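Local structure of lipolytic protein G-D-S-L family (Chitinophaga pinensis, 4Q7Q) at residues N188-F192 against A228-T233. The protein is of unproven function but probably hydrolyses ester bonds, as a lipase or acylhydrolase of the GDSL family within the SGNH hydrolases. Residues are numbered along the deposited sequence; the frame is centred on the assembly and turned at random.
Sequences NMVKF and AAVNLT
Met189 O takes two bonds from Thr233: the backbone N at 3.0 Å lies in the carbonyl plane on a lone pair, while the hydroxyl OG1, 2.9 Å away, comes from above that plane. This pairs two loops of an SGNH-hydrolase fold, 188-192 following the last strand of the parallel sheet and 228-233 leading into helix 241-257. OG1 sits between the backbone N and the carbonyl carbon of its own residue (chi1 69°), and it also accepts from Gly236 N; the Thr233 side chain touches residues of a Ser14-His238-Asp235 arrangement consistent with a catalytic triad. A valine in place of Thr233 would probably leave Gly236 N without its acceptor and Met189 O with one donor fewer.

One residue back, Leu232 N gives its hydrogen to Asn188 O at 2.9 Å. At the far end Lys191 N meets Ala229 O in a nearly linear bond of 2.7 Å. Between these, a water bridges the loops, donating to Val190 O and accepting from Asn231 ND2. Asn231 reaches it with CG anti to the backbone N (chi1 -165°), and the Lys191 chain runs across this amide at about a right angle, CE beside ND2.

Apolar contacts fill in at both ends. Selenium of selenomethionine Met189 rests 3.6 Å from Thr233 CG2, and its CE approaches Leu232 CD1, whose residue also packs on Ile246. At the other end the Phe192 ring has Ala228 CB at its edge and carries Ala229 CB over one face, 4.0 Å from the ring centroid.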
loop_
_atom_site.group_PDB
_atom_site.type_symbol
_atom_site.label_atom_id
_atom_site.label_comp_id
_atom_site.label_asym_id
_atom_site.label_seq_id
_atom_site.Cartn_x
_atom_site.Cartn_y
_atom_site.Cartn_z
ATOM N N ASN A 188 -14.971 0.977 -5.893
ATOM C CA ASN A 188 -14.381 2.144 -6.538
ATOM C C ASN A 188 -12.944 1.949 -6.977
ATOM O O ASN A 188 -12.305 2.895 -7.416
ATOM C CB ASN A 188 -14.487 3.371 -5.632
ATOM C CG ASN A 188 -15.863 3.982 -5.656
ATOM O OD1 ASN A 188 -16.515 4.011 -6.696
ATOM N ND2 ASN A 188 -16.319 4.466 -4.509
HETATM N N MSE A 189 -12.424 0.733 -6.856
HETATM C CA MSE A 189 -11.047 0.482 -7.271
HETATM C C MSE A 189 -10.874 0.598 -8.783
HETATM O O MSE A 189 -9.967 1.281 -9.254
HETATM C CB MSE A 189 -10.572 -0.879 -6.767
HETATM C CG MSE A 189 -10.517 -0.958 -5.255
HETATM SE SE MSE A 189 -9.155 0.234 -4.545
HETATM C CE MSE A 189 -9.875 0.541 -2.751
ATOM N N VAL A 190 -11.750 -0.064 -9.540
ATOM C CA VAL A 190 -11.713 -0.001 -11.003
ATOM C C VAL A 190 -13.136 0.088 -11.544
ATOM O O VAL A 190 -14.067 -0.389 -10.901
ATOM C CB VAL A 190 -11.014 -1.241 -11.623
ATOM C CG1 VAL A 190 -9.529 -1.266 -11.276
ATOM C CG2 VAL A 190 -11.712 -2.535 -11.178
ATOM N N LYS A 191 -13.310 0.716 -12.706
ATOM C CA LYS A 191 -14.646 0.870 -13.292
ATOM C C LYS A 191 -15.192 -0.443 -13.856
ATOM O O LYS A 191 -16.395 -0.707 -13.792
ATOM C CB LYS A 191 -14.636 1.926 -14.406
ATOM C CG LYS A 191 -14.217 3.321 -13.973
ATOM C CD LYS A 191 -15.252 3.956 -13.071
ATOM C CE LYS A 191 -14.913 5.414 -12.784
ATOM N NZ LYS A 191 -14.997 6.258 -14.008
ATOM N N PHE A 192 -14.307 -1.248 -14.430
ATOM C CA PHE A 192 -14.700 -2.520 -15.027
ATOM C C PHE A 192 -13.461 -3.329 -15.348
ATOM O O PHE A 192 -12.342 -2.809 -15.316
ATOM C CB PHE A 192 -15.519 -2.313 -16.311
ATOM C CG PHE A 192 -14.782 -1.564 -17.394
ATOM C CD1 PHE A 192 -14.870 -0.182 -17.481
ATOM C CD2 PHE A 192 -13.991 -2.243 -18.313
ATOM C CE1 PHE A 192 -14.193 0.510 -18.471
ATOM C CE2 PHE A 192 -13.309 -1.556 -19.304
ATOM C CZ PHE A 192 -13.411 -0.175 -19.378
ATOM N N ALA A 228 -10.014 3.655 -19.530
ATOM C CA ALA A 228 -11.370 3.958 -19.079
ATOM C C ALA A 228 -11.738 3.246 -17.775
ATOM O O ALA A 228 -12.725 3.599 -17.129
ATOM C CB ALA A 228 -12.374 3.614 -20.169
ATOM N N ALA A 229 -10.954 2.244 -17.392
ATOM C CA ALA A 229 -11.251 1.458 -16.194
ATOM C C ALA A 229 -10.703 2.086 -14.914
ATOM O O ALA A 229 -11.052 1.661 -13.817
ATOM C CB ALA A 229 -10.735 0.026 -16.351
ATOM N N VAL A 230 -9.851 3.096 -15.056
ATOM C CA VAL A 230 -9.195 3.704 -13.900
ATOM C C VAL A 230 -10.211 4.352 -12.960
ATOM O O VAL A 230 -11.090 5.081 -13.390
ATOM C CB VAL A 230 -8.144 4.747 -14.333
ATOM C CG1 VAL A 230 -7.545 5.451 -13.125
ATOM C CG2 VAL A 230 -7.049 4.081 -15.155
ATOM N N ASN A 231 -10.108 4.063 -11.669
ATOM C CA ASN A 231 -10.889 4.805 -10.686
ATOM C C ASN A 231 -9.983 5.191 -9.511
ATOM O O ASN A 231 -9.226 6.152 -9.621
ATOM C CB ASN A 231 -12.129 4.026 -10.246
ATOM C CG ASN A 231 -13.138 4.898 -9.520
ATOM O OD1 ASN A 231 -12.803 5.969 -9.021
ATOM N ND2 ASN A 231 -14.385 4.443 -9.464
ATOM N N LEU A 232 -10.044 4.462 -8.402
ATOM C CA LEU A 232 -9.103 4.706 -7.309
ATOM C C LEU A 232 -7.740 4.082 -7.576
ATOM O O LEU A 232 -6.744 4.486 -6.970
ATOM C CB LEU A 232 -9.643 4.175 -5.984
ATOM C CG LEU A 232 -10.840 4.899 -5.383
ATOM C CD1 LEU A 232 -11.251 4.177 -4.114
ATOM C CD2 LEU A 232 -10.476 6.351 -5.100
ATOM N N THR A 233 -7.721 3.069 -8.443
ATOM C CA THR A 233 -6.498 2.408 -8.890
ATOM C C THR A 233 -6.484 2.352 -10.412
ATOM O O THR A 233 -7.518 2.559 -11.059
ATOM C CB THR A 233 -6.388 0.949 -8.384
ATOM O OG1 THR A 233 -7.369 0.122 -9.036
ATOM C CG2 THR A 233 -6.537 0.882 -6.866
HETATM O O HOH W 1 -15.626 1.914 -9.783
#